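Molybdenum ABC transporter, periplasmic molybdenum-binding protein (Vibrio cholerae, PDB 4RXL) binds tungstate and probably delivers molybdate or tungstate to the membrane components of a ModABC-type ABC transporter. Local coordinates at residues K77-A82 with Y214-A219; L199-L202 with S208-W211; Q46-A51 with A64-E69; L157-V160 with E164-L167. One frame throughout, in Å; residues are numbered along the deposited sequence. Where two conformers were deposited one is given.

Interactions 1, 2 and 3 cluster in one lobe of the protein, and interaction 4 lies on the opposite side of the chain's centre, with centres 31 to 35 Å from the others. Interactions 1 and 2 share helix 206-215 and join along neighbouring strands, where Leu199 N meets Val79 O at 2.8 Å. Interaction 3 touches both: Leu202 CD2 packs on Ile47 CG2 at 3.7 Å, and Val78 CG2 on Val68 CG2 at 3.8 Å. The tungstate lies between the lobes, about 12 Å from the side chains of Leu81 and Leu159 and about 11 Å from that of Ile47, while interaction 2 lies away from the anion site.

Interaction 1: residues K77-A82 with Y214-A219; sequences KVVTLA and YLRSDA
The CG1 methyl of Val79 stands over the centre of one face of the Arg216 guanidinium, 3.8 Å above its plane. The two side chains cross at about a right angle. Because the arginine chain bends at chi3 (75°), the aliphatic part and the charged group both reach the valine: CG2 of Val79 meets Arg216 CD at 3.9 Å, while CG1 lies over the charged end. This is an apolar contact over the face of a planar cation, whose N-H groups point outward in its own plane. Two conformers were deposited for Arg216, so the arrangement describes one of them.

Deeper in the contact, Leu81 approaches the last turn of the facing helix. Its CG is anti to the backbone N (chi1 -171°), which carries CD1 to Leu215, where it meets CB at 4.0 Å and the carbonyl O at 3.3 Å. The leucine thus packs against main chain as much as side chain. Behind this contact the chain turns: Tyr214 O accepts from both Ser217 N and Ser217 OG, the hydroxyl at 2.5 Å lying in the carbonyl plane on a lone pair. Ser217 is the N-cap of the following helix.

The carbonyl of Leu215 also accepts a bond from Gln221. Strand 78-91 pairs with strand 195-201, Leu81 bonding to Tyr197 through the backbone, and Leu215 rests on Leu199 and on Leu21 of helix 15-28. The joint between helices 206-215 and 218-226 is thereby packed against the start of strand 78-91.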
loop_
_atom_site.group_PDB
_atom_site.type_symbol
_atom_site.label_atom_id
_atom_site.label_comp_id
_atom_site.label_asym_id
_atom_site.label_seq_id
_atom_site.Cartn_x
_atom_site.Cartn_y
_atom_site.Cartn_z
ATOM N N LYS A 77 -14.206 -11.161 11.530
ATOM C CA LYS A 77 -13.411 -11.827 10.497
ATOM C C LYS A 77 -12.409 -10.897 9.817
ATOM O O LYS A 77 -11.968 -11.175 8.691
ATOM C CB LYS A 77 -14.361 -12.444 9.463
ATOM C CG LYS A 77 -15.250 -13.537 10.041
ATOM C CD LYS A 77 -14.518 -14.864 10.121
ATOM C CE LYS A 77 -15.133 -15.834 11.108
ATOM N NZ LYS A 77 -14.169 -16.939 11.368
ATOM N N VAL A 78 -12.065 -9.796 10.480
ATOM C CA VAL A 78 -11.035 -8.894 10.028
ATOM C C VAL A 78 -9.953 -8.878 11.083
ATOM O O VAL A 78 -10.244 -8.723 12.260
ATOM C CB VAL A 78 -11.574 -7.465 9.829
ATOM C CG1 VAL A 78 -10.502 -6.551 9.266
ATOM C CG2 VAL A 78 -12.814 -7.483 8.954
ATOM N N VAL A 79 -8.706 -9.069 10.675
ATOM C CA VAL A 79 -7.580 -9.049 11.630
ATOM C C VAL A 79 -6.477 -8.211 11.017
ATOM O O VAL A 79 -6.380 -8.120 9.813
ATOM C CB VAL A 79 -7.060 -10.464 11.972
ATOM C CG1 VAL A 79 -8.199 -11.340 12.470
ATOM C CG2 VAL A 79 -6.372 -11.111 10.778
ATOM N N THR A 80 -5.647 -7.552 11.809
ATOM C CA THR A 80 -4.576 -6.740 11.226
ATOM C C THR A 80 -3.359 -7.623 10.974
ATOM O O THR A 80 -2.921 -8.399 11.827
ATOM C CB THR A 80 -4.187 -5.557 12.121
ATOM O OG1 THR A 80 -5.372 -4.872 12.520
ATOM C CG2 THR A 80 -3.296 -4.600 11.378
ATOM N N LEU A 81 -2.832 -7.501 9.776
ATOM C CA LEU A 81 -1.766 -8.350 9.293
ATOM C C LEU A 81 -0.352 -7.729 9.434
ATOM O O LEU A 81 0.630 -8.422 9.693
ATOM C CB LEU A 81 -2.058 -8.636 7.831
ATOM C CG LEU A 81 -1.209 -9.671 7.133
ATOM C CD1 LEU A 81 -1.296 -10.990 7.872
ATOM C CD2 LEU A 81 -1.717 -9.798 5.723
ATOM N N ALA A 82 -0.242 -6.427 9.214
ATOM C CA ALA A 82 1.059 -5.801 9.041
ATOM C C ALA A 82 0.924 -4.286 9.126
ATOM O O ALA A 82 -0.177 -3.743 9.041
ATOM C CB ALA A 82 1.601 -6.184 7.671
ATOM N N TYR A 214 -2.557 -19.401 8.430
ATOM C CA TYR A 214 -1.182 -19.331 7.954
ATOM C C TYR A 214 -0.693 -17.876 7.908
ATOM O O TYR A 214 0.423 -17.589 8.372
ATOM C CB TYR A 214 -1.016 -20.017 6.582
ATOM C CG TYR A 214 0.298 -19.677 5.908
ATOM C CD1 TYR A 214 1.496 -20.280 6.298
ATOM C CD2 TYR A 214 0.354 -18.695 4.931
ATOM C CE1 TYR A 214 2.697 -19.938 5.695
ATOM C CE2 TYR A 214 1.543 -18.355 4.326
ATOM C CZ TYR A 214 2.701 -18.964 4.708
ATOM O OH TYR A 214 3.875 -18.593 4.101
ATOM N N LEU A 215 -1.518 -16.964 7.406
ATOM C CA LEU A 215 -1.092 -15.537 7.278
ATOM C C LEU A 215 -0.800 -14.876 8.628
ATOM O O LEU A 215 -0.015 -13.935 8.704
ATOM C CB LEU A 215 -2.122 -14.705 6.494
ATOM C CG LEU A 215 -2.161 -15.042 5.001
ATOM C CD1 LEU A 215 -3.387 -14.419 4.357
ATOM C CD2 LEU A 215 -0.870 -14.618 4.293
ATOM N N ARG A 216 -1.465 -15.357 9.671
ATOM C CA ARG A 216 -1.279 -14.857 11.034
ATOM C C ARG A 216 -0.152 -15.598 11.768
ATOM O O ARG A 216 0.225 -15.213 12.872
ATOM C CB ARG A 216 -2.595 -14.990 11.826
ATOM C CG ARG A 216 -3.741 -14.137 11.283
ATOM C CD ARG A 216 -5.108 -14.641 11.734
ATOM N NE ARG A 216 -5.410 -14.327 13.131
ATOM C CZ ARG A 216 -6.573 -14.595 13.724
ATOM N NH1 ARG A 216 -7.555 -15.179 13.049
ATOM N NH2 ARG A 216 -6.757 -14.271 14.994
ATOM N N SER A 217 0.384 -16.660 11.156
ATOM C CA SER A 217 1.427 -17.480 11.783
ATOM C C SER A 217 2.816 -16.858 11.717
ATOM O O SER A 217 3.094 -16.000 10.883
ATOM C CB SER A 217 1.507 -18.859 11.119
ATOM O OG SER A 217 2.120 -18.772 9.836
ATOM N N ASP A 218 3.695 -17.335 12.589
ATOM C CA ASP A 218 5.082 -16.845 12.656
ATOM C C ASP A 218 5.790 -16.948 11.304
ATOM O O ASP A 218 6.509 -16.038 10.922
ATOM C CB ASP A 218 5.874 -17.628 13.731
ATOM C CG ASP A 218 7.284 -17.065 13.977
ATOM O OD1 ASP A 218 7.500 -15.844 13.800
ATOM O OD2 ASP A 218 8.173 -17.856 14.362
ATOM N N ALA A 219 5.585 -18.065 10.598
ATOM C CA ALA A 219 6.192 -18.282 9.283
ATOM C C ALA A 219 5.838 -17.180 8.296
ATOM O O ALA A 219 6.709 -16.644 7.604
ATOM C CB ALA A 219 5.769 -19.627 8.728
#

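Interaction 2: residues L199-L202 with S208-W211; sequences LAQL and SAEW
Gln201 and Ser208 meet through their aliphatic carbons, CG of the glutamine lying 4.0 Å from CB of the serine. The glutamine reaches the helix as an extended arm: CG is anti to the backbone N (chi1 -169°) and the chain stays straight at chi2, so that CG passes beside Ser208 and the amide arrives at Ala209. These van der Waals contacts carry the interaction. At the far end of the arm, Gln201 NE2 stands 4.2 Å from Ala209 CB, and OE1 approaches Ala209 CA at 4.1 Å, so the amide rests against the first turn of helix 206-215.

Both NE2 of Gln201 and OG of Ser208 find their partner in the connecting loop. Gln201 NE2 donates to the backbone O of Asn203, and Ser208 OG is hydrogen-bonded to OD1 of the same residue. Asn203 therefore ties the end of the strand and the start of the helix together from between them, and the bond to its carbonyl helps to fix the rotation of the amide of this buried glutamine.

Backbone pairing holds the strand side in place. Gln201 bonds to Lys77 and Ala200 to Phe56, which sets strand 195-201 between strands 78-91 and 55-57, while Ser208 and Trp211 rest on Leu6 of strand 6-11. The arrangement is a tight strand-to-helix connection in an alpha/beta lobe of the periplasmic binding protein fold, with the helix turned back over one face of the mixed sheet.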
loop_
_atom_site.group_PDB
_atom_site.type_symbol
_atom_site.label_atom_id
_atom_site.label_comp_id
_atom_site.label_asym_id
_atom_site.label_seq_id
_atom_site.Cartn_x
_atom_site.Cartn_y
_atom_site.Cartn_z
ATOM N N LEU A 199 -6.705 -7.877 7.073
ATOM C CA LEU A 199 -7.017 -9.040 6.282
ATOM C C LEU A 199 -8.455 -9.381 6.609
ATOM O O LEU A 199 -8.781 -9.666 7.779
ATOM C CB LEU A 199 -6.086 -10.177 6.659
ATOM C CG LEU A 199 -6.446 -11.603 6.253
ATOM C CD1 LEU A 199 -6.392 -11.762 4.739
ATOM C CD2 LEU A 199 -5.519 -12.577 6.953
ATOM N N ALA A 200 -9.312 -9.342 5.592
ATOM C CA ALA A 200 -10.733 -9.644 5.753
ATOM C C ALA A 200 -11.073 -10.998 5.141
ATOM O O ALA A 200 -10.710 -11.277 3.993
ATOM C CB ALA A 200 -11.555 -8.545 5.110
ATOM N N GLN A 201 -11.793 -11.827 5.878
ATOM C CA GLN A 201 -12.198 -13.113 5.390
ATOM C C GLN A 201 -13.660 -12.957 4.947
ATOM O O GLN A 201 -14.527 -12.680 5.784
ATOM C CB GLN A 201 -12.057 -14.145 6.520
ATOM C CG GLN A 201 -12.201 -15.583 6.084
ATOM C CD GLN A 201 -12.166 -16.556 7.263
ATOM O OE1 GLN A 201 -11.372 -16.383 8.187
ATOM N NE2 GLN A 201 -13.038 -17.567 7.238
ATOM N N LEU A 202 -13.953 -13.140 3.665
ATOM C CA LEU A 202 -15.263 -12.806 3.112
ATOM C C LEU A 202 -16.284 -13.955 3.152
ATOM O O LEU A 202 -17.451 -13.783 2.794
ATOM C CB LEU A 202 -15.083 -12.272 1.685
ATOM C CG LEU A 202 -14.431 -10.890 1.639
ATOM C CD1 LEU A 202 -13.329 -10.835 0.613
ATOM C CD2 LEU A 202 -15.488 -9.834 1.348
ATOM N N SER A 208 -10.507 -20.831 3.234
ATOM C CA SER A 208 -10.277 -19.406 3.586
ATOM C C SER A 208 -9.726 -19.319 5.019
ATOM O O SER A 208 -8.804 -18.532 5.298
ATOM C CB SER A 208 -11.560 -18.554 3.484
ATOM O OG SER A 208 -12.133 -18.507 2.170
ATOM N N ALA A 209 -10.306 -20.110 5.926
ATOM C CA ALA A 209 -9.867 -20.126 7.334
ATOM C C ALA A 209 -8.420 -20.624 7.532
ATOM O O ALA A 209 -7.663 -20.067 8.353
ATOM C CB ALA A 209 -10.831 -20.954 8.185
ATOM N N GLU A 210 -8.044 -21.676 6.801
ATOM C CA GLU A 210 -6.675 -22.214 6.859
ATOM C C GLU A 210 -5.651 -21.225 6.274
ATOM O O GLU A 210 -4.551 -21.086 6.797
ATOM C CB GLU A 210 -6.583 -23.555 6.148
ATOM C CG GLU A 210 -7.404 -24.638 6.840
ATOM C CD GLU A 210 -7.463 -25.944 6.074
ATOM O OE1 GLU A 210 -8.404 -26.730 6.336
ATOM O OE2 GLU A 210 -6.579 -26.184 5.220
ATOM N N TRP A 211 -6.014 -20.532 5.208
ATOM C CA TRP A 211 -5.149 -19.466 4.688
ATOM C C TRP A 211 -4.904 -18.374 5.721
ATOM O O TRP A 211 -3.768 -17.923 5.926
ATOM C CB TRP A 211 -5.734 -18.827 3.420
ATOM C CG TRP A 211 -4.886 -19.052 2.239
ATOM C CD1 TRP A 211 -5.042 -20.002 1.261
ATOM C CD2 TRP A 211 -3.700 -18.332 1.914
ATOM N NE1 TRP A 211 -4.024 -19.901 0.337
ATOM C CE2 TRP A 211 -3.186 -18.886 0.720
ATOM C CE3 TRP A 211 -3.021 -17.276 2.513
ATOM C CZ2 TRP A 211 -2.027 -18.406 0.124
ATOM C CZ3 TRP A 211 -1.875 -16.801 1.916
ATOM C CH2 TRP A 211 -1.386 -17.365 0.747
#

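Interaction 3: residues Q46-A51 with A64-E69; sequences QIEAGA and ANYLVE
The hydroxyl of Tyr66 donates a short hydrogen bond to Glu48 OE1, 2.5 Å from OH to the carboxylate oxygen. It meets that oxygen on its syn side, though 27° out of the carboxylate plane, and the oxygen itself lies at the edge of the tyrosine ring, near the ring plane. Carboxylate and ring are turned almost perpendicular, 89° apart. Both residues carry CG anti to the backbone N, and the glutamate chain stays extended, so the two side chains reach out from their helices and cross at about a right angle. Glu48 OE2 has a long, weak ion pair with Lys70 NZ. The ring of Tyr66 also meets Trp63 edge-to-face.

Beneath this polar link lies an apolar one. Leu67 presses its two methyls against Ile47: CD1 and CD2 each lie 4.1 Å from Ile47 CG2, the side chains again crossing at nearly a right angle. Phe56 of strand 55-57 packs on both residues, which are buried.

Helix 40-49 ends just after this contact in a Schellman motif, with Gly50 N bonded to Ile47 O at 2.9 Å and Ala51 N to Gln46 O. Two helices flanking strand 55-57 in sequence are thus joined on one face of the sheet, an alpha/beta packing characteristic of a lobe of the periplasmic binding protein fold.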
loop_
_atom_site.group_PDB
_atom_site.type_symbol
_atom_site.label_atom_id
_atom_site.label_comp_id
_atom_site.label_asym_id
_atom_site.label_seq_id
_atom_site.Cartn_x
_atom_site.Cartn_y
_atom_site.Cartn_z
ATOM N N GLN A 46 -15.057 -3.368 -6.143
ATOM C CA GLN A 46 -15.292 -4.542 -6.979
ATOM C C GLN A 46 -15.937 -5.673 -6.209
ATOM O O GLN A 46 -16.925 -6.275 -6.660
ATOM C CB GLN A 46 -13.957 -5.052 -7.467
ATOM C CG GLN A 46 -13.346 -4.242 -8.565
ATOM C CD GLN A 46 -13.261 -5.131 -9.726
ATOM O OE1 GLN A 46 -12.260 -5.822 -9.909
ATOM N NE2 GLN A 46 -14.379 -5.280 -10.404
ATOM N N ILE A 47 -15.365 -5.941 -5.019
ATOM C CA ILE A 47 -15.990 -6.910 -4.096
ATOM C C ILE A 47 -17.460 -6.550 -3.763
ATOM O O ILE A 47 -18.343 -7.395 -3.782
ATOM C CB ILE A 47 -15.157 -7.046 -2.820
ATOM C CG1 ILE A 47 -13.766 -7.627 -3.150
ATOM C CG2 ILE A 47 -15.870 -7.881 -1.769
ATOM C CD1 ILE A 47 -12.751 -7.512 -2.037
ATOM N N GLU A 48 -17.715 -5.276 -3.466
ATOM C CA GLU A 48 -19.081 -4.803 -3.205
ATOM C C GLU A 48 -20.016 -5.062 -4.374
ATOM O O GLU A 48 -21.134 -5.465 -4.173
ATOM C CB GLU A 48 -19.078 -3.322 -2.849
ATOM C CG GLU A 48 -20.466 -2.733 -2.630
ATOM C CD GLU A 48 -20.420 -1.245 -2.341
ATOM O OE1 GLU A 48 -19.481 -0.585 -2.812
ATOM O OE2 GLU A 48 -21.305 -0.747 -1.632
ATOM N N ALA A 49 -19.510 -4.863 -5.596
ATOM C CA ALA A 49 -20.254 -5.162 -6.811
ATOM C C ALA A 49 -20.501 -6.662 -7.070
ATOM O O ALA A 49 -21.324 -7.022 -7.906
ATOM C CB ALA A 49 -19.513 -4.535 -7.981
ATOM N N GLY A 50 -19.804 -7.533 -6.333
ATOM C CA GLY A 50 -20.093 -8.965 -6.430
ATOM C C GLY A 50 -18.932 -9.815 -6.893
ATOM O O GLY A 50 -19.095 -11.026 -7.029
ATOM N N ALA A 51 -17.773 -9.200 -7.156
ATOM C CA ALA A 51 -16.581 -9.925 -7.624
ATOM C C ALA A 51 -16.282 -11.092 -6.699
ATOM O O ALA A 51 -16.330 -10.921 -5.482
ATOM C CB ALA A 51 -15.390 -9.008 -7.689
ATOM N N ALA A 64 -11.438 -1.993 4.548
ATOM C CA ALA A 64 -11.916 -3.279 5.036
ATOM C C ALA A 64 -13.180 -3.057 5.846
ATOM O O ALA A 64 -14.137 -3.828 5.742
ATOM C CB ALA A 64 -10.845 -3.982 5.852
ATOM N N ASN A 65 -13.213 -1.980 6.629
ATOM C CA ASN A 65 -14.413 -1.647 7.394
ATOM C C ASN A 65 -15.618 -1.238 6.510
ATOM O O ASN A 65 -16.771 -1.456 6.875
ATOM C CB ASN A 65 -14.115 -0.560 8.422
ATOM C CG ASN A 65 -15.257 -0.351 9.394
ATOM O OD1 ASN A 65 -15.610 -1.237 10.176
ATOM N ND2 ASN A 65 -15.849 0.827 9.338
ATOM N N TYR A 66 -15.322 -0.695 5.332
ATOM C CA TYR A 66 -16.324 -0.447 4.303
ATOM C C TYR A 66 -17.117 -1.719 3.984
ATOM O O TYR A 66 -18.353 -1.706 3.944
ATOM C CB TYR A 66 -15.616 0.055 3.060
ATOM C CG TYR A 66 -16.494 0.386 1.892
ATOM C CD1 TYR A 66 -17.085 1.631 1.791
ATOM C CD2 TYR A 66 -16.698 -0.524 0.861
ATOM C CE1 TYR A 66 -17.893 1.956 0.718
ATOM C CE2 TYR A 66 -17.494 -0.207 -0.232
ATOM C CZ TYR A 66 -18.085 1.035 -0.293
ATOM O OH TYR A 66 -18.922 1.357 -1.337
ATOM N N LEU A 67 -16.387 -2.813 3.781
ATOM C CA LEU A 67 -17.026 -4.114 3.578
ATOM C C LEU A 67 -17.758 -4.664 4.774
ATOM O O LEU A 67 -18.760 -5.317 4.615
ATOM C CB LEU A 67 -16.004 -5.138 3.070
ATOM C CG LEU A 67 -15.326 -4.750 1.755
ATOM C CD1 LEU A 67 -14.292 -5.818 1.411
ATOM C CD2 LEU A 67 -16.327 -4.551 0.614
ATOM N N VAL A 68 -17.278 -4.384 5.981
ATOM C CA VAL A 68 -18.008 -4.795 7.165
ATOM C C VAL A 68 -19.328 -4.031 7.231
ATOM O O VAL A 68 -20.386 -4.600 7.472
ATOM C CB VAL A 68 -17.180 -4.545 8.444
ATOM C CG1 VAL A 68 -18.002 -4.770 9.699
ATOM C CG2 VAL A 68 -15.946 -5.428 8.455
ATOM N N GLU A 69 -19.240 -2.728 7.013
ATOM C CA GLU A 69 -20.412 -1.862 7.073
ATOM C C GLU A 69 -21.489 -2.259 6.075
ATOM O O GLU A 69 -22.683 -2.145 6.368
ATOM C CB GLU A 69 -19.995 -0.412 6.839
ATOM C CG GLU A 69 -19.359 0.223 8.069
ATOM C CD GLU A 69 -18.814 1.611 7.796
ATOM O OE1 GLU A 69 -19.072 2.160 6.701
ATOM O OE2 GLU A 69 -18.133 2.160 8.688
#

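Interaction 4: residues L157-V160 with E164-L167; sequences LALV and ESPL
Leu159 and Glu164 both hold CG anti to their carbonyl carbons (chi1 -75° and -67°), and the glutamate chain runs extended beyond it, which lays its carboxylate beside the leucine. The two side chains cross at about a right angle, with Leu159 CD2 3.4 Å from Glu164 OE1. The other carboxylate oxygen, OE2, forms a salt bridge with Arg162, so the acid is held by a residue two positions earlier in the chain while its first oxygen leans on the methyl.

The main chain supplies the hydrogen bonds of this contact. Leu159 O accepts from two successive amides: Glu164 N at 2.9 Å, nearly along the C=O axis, and Ser165 N at 3.3 Å. The second bond is straight at the hydrogen (170°), yet its donor lies well above the carbonyl plane. A single oxygen thus pins the loop that follows helix 153-161 back over the helix end, in a helix-loop-strand passage of the alpha/beta lobe that leads into strand 168-171. The start of helix 153-161 carries Val153, one of the residues around the bound tungstate.

On the inner side, Val160 CG1 faces the carbonyl of Ser165, 3.9 Å from its O, and CG2 lies 4.2 Å from Leu167 C. Ser165 OG bonds to the backbone O of Arg115, and Leu167 pairs with Ala117 through the backbone. Ala117 of strand 116-119 also touches Leu159, Val160 and Ser165, while Ile89 and Pro91 pack on Val160.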
loop_
_atom_site.group_PDB
_atom_site.type_symbol
_atom_site.label_atom_id
_atom_site.label_comp_id
_atom_site.label_asym_id
_atom_site.label_seq_id
_atom_site.Cartn_x
_atom_site.Cartn_y
_atom_site.Cartn_z
ATOM N N LEU A 157 5.089 4.396 -7.972
ATOM C CA LEU A 157 6.474 3.936 -8.000
ATOM C C LEU A 157 7.062 3.888 -9.414
ATOM O O LEU A 157 8.158 4.406 -9.641
ATOM C CB LEU A 157 6.567 2.553 -7.345
ATOM C CG LEU A 157 7.939 1.875 -7.322
ATOM C CD1 LEU A 157 8.902 2.643 -6.444
ATOM C CD2 LEU A 157 7.788 0.457 -6.831
ATOM N N ALA A 158 6.324 3.330 -10.377
ATOM C CA ALA A 158 6.854 3.182 -11.736
ATOM C C ALA A 158 7.150 4.518 -12.416
ATOM O O ALA A 158 8.049 4.589 -13.242
ATOM C CB ALA A 158 5.890 2.378 -12.589
ATOM N N LEU A 159 6.376 5.559 -12.109
ATOM C CA LEU A 159 6.628 6.903 -12.675
ATOM C C LEU A 159 7.995 7.437 -12.242
ATOM O O LEU A 159 8.709 8.080 -13.004
ATOM C CB LEU A 159 5.552 7.908 -12.244
ATOM C CG LEU A 159 4.181 7.817 -12.900
ATOM C CD1 LEU A 159 3.232 8.817 -12.257
ATOM C CD2 LEU A 159 4.291 8.025 -14.414
ATOM N N VAL A 160 8.327 7.152 -10.985
ATOM C CA VAL A 160 9.590 7.550 -10.410
ATOM C C VAL A 160 10.713 6.695 -11.010
ATOM O O VAL A 160 11.746 7.233 -11.394
ATOM C CB VAL A 160 9.578 7.498 -8.859
ATOM C CG1 VAL A 160 10.844 8.136 -8.297
ATOM C CG2 VAL A 160 8.343 8.230 -8.343
ATOM N N GLU A 164 9.933 9.931 -14.840
ATOM C CA GLU A 164 8.936 10.879 -15.335
ATOM C C GLU A 164 8.596 11.857 -14.225
ATOM O O GLU A 164 8.370 13.048 -14.493
ATOM C CB GLU A 164 7.681 10.170 -15.855
ATOM C CG GLU A 164 7.918 9.328 -17.103
ATOM C CD GLU A 164 6.745 8.416 -17.460
ATOM O OE1 GLU A 164 5.576 8.864 -17.419
ATOM O OE2 GLU A 164 6.998 7.239 -17.799
ATOM N N SER A 165 8.572 11.345 -12.989
ATOM C CA SER A 165 8.444 12.166 -11.795
ATOM C C SER A 165 9.775 12.150 -11.030
ATOM O O SER A 165 10.347 11.089 -10.796
ATOM C CB SER A 165 7.331 11.634 -10.891
ATOM O OG SER A 165 6.037 11.920 -11.399
ATOM N N PRO A 166 10.268 13.329 -10.618
ATOM C CA PRO A 166 11.498 13.402 -9.840
ATOM C C PRO A 166 11.295 13.155 -8.372
ATOM O O PRO A 166 12.261 12.928 -7.682
ATOM C CB PRO A 166 11.982 14.838 -10.095
ATOM C CG PRO A 166 10.728 15.606 -10.316
ATOM C CD PRO A 166 9.777 14.667 -10.992
ATOM N N LEU A 167 10.051 13.180 -7.905
ATOM C CA LEU A 167 9.717 12.756 -6.550
ATOM C C LEU A 167 8.400 11.991 -6.587
ATOM O O LEU A 167 7.521 12.266 -7.420
ATOM C CB LEU A 167 9.565 13.942 -5.601
ATOM C CG LEU A 167 10.805 14.788 -5.337
ATOM C CD1 LEU A 167 10.419 16.068 -4.603
ATOM C CD2 LEU A 167 11.858 14.002 -4.562
#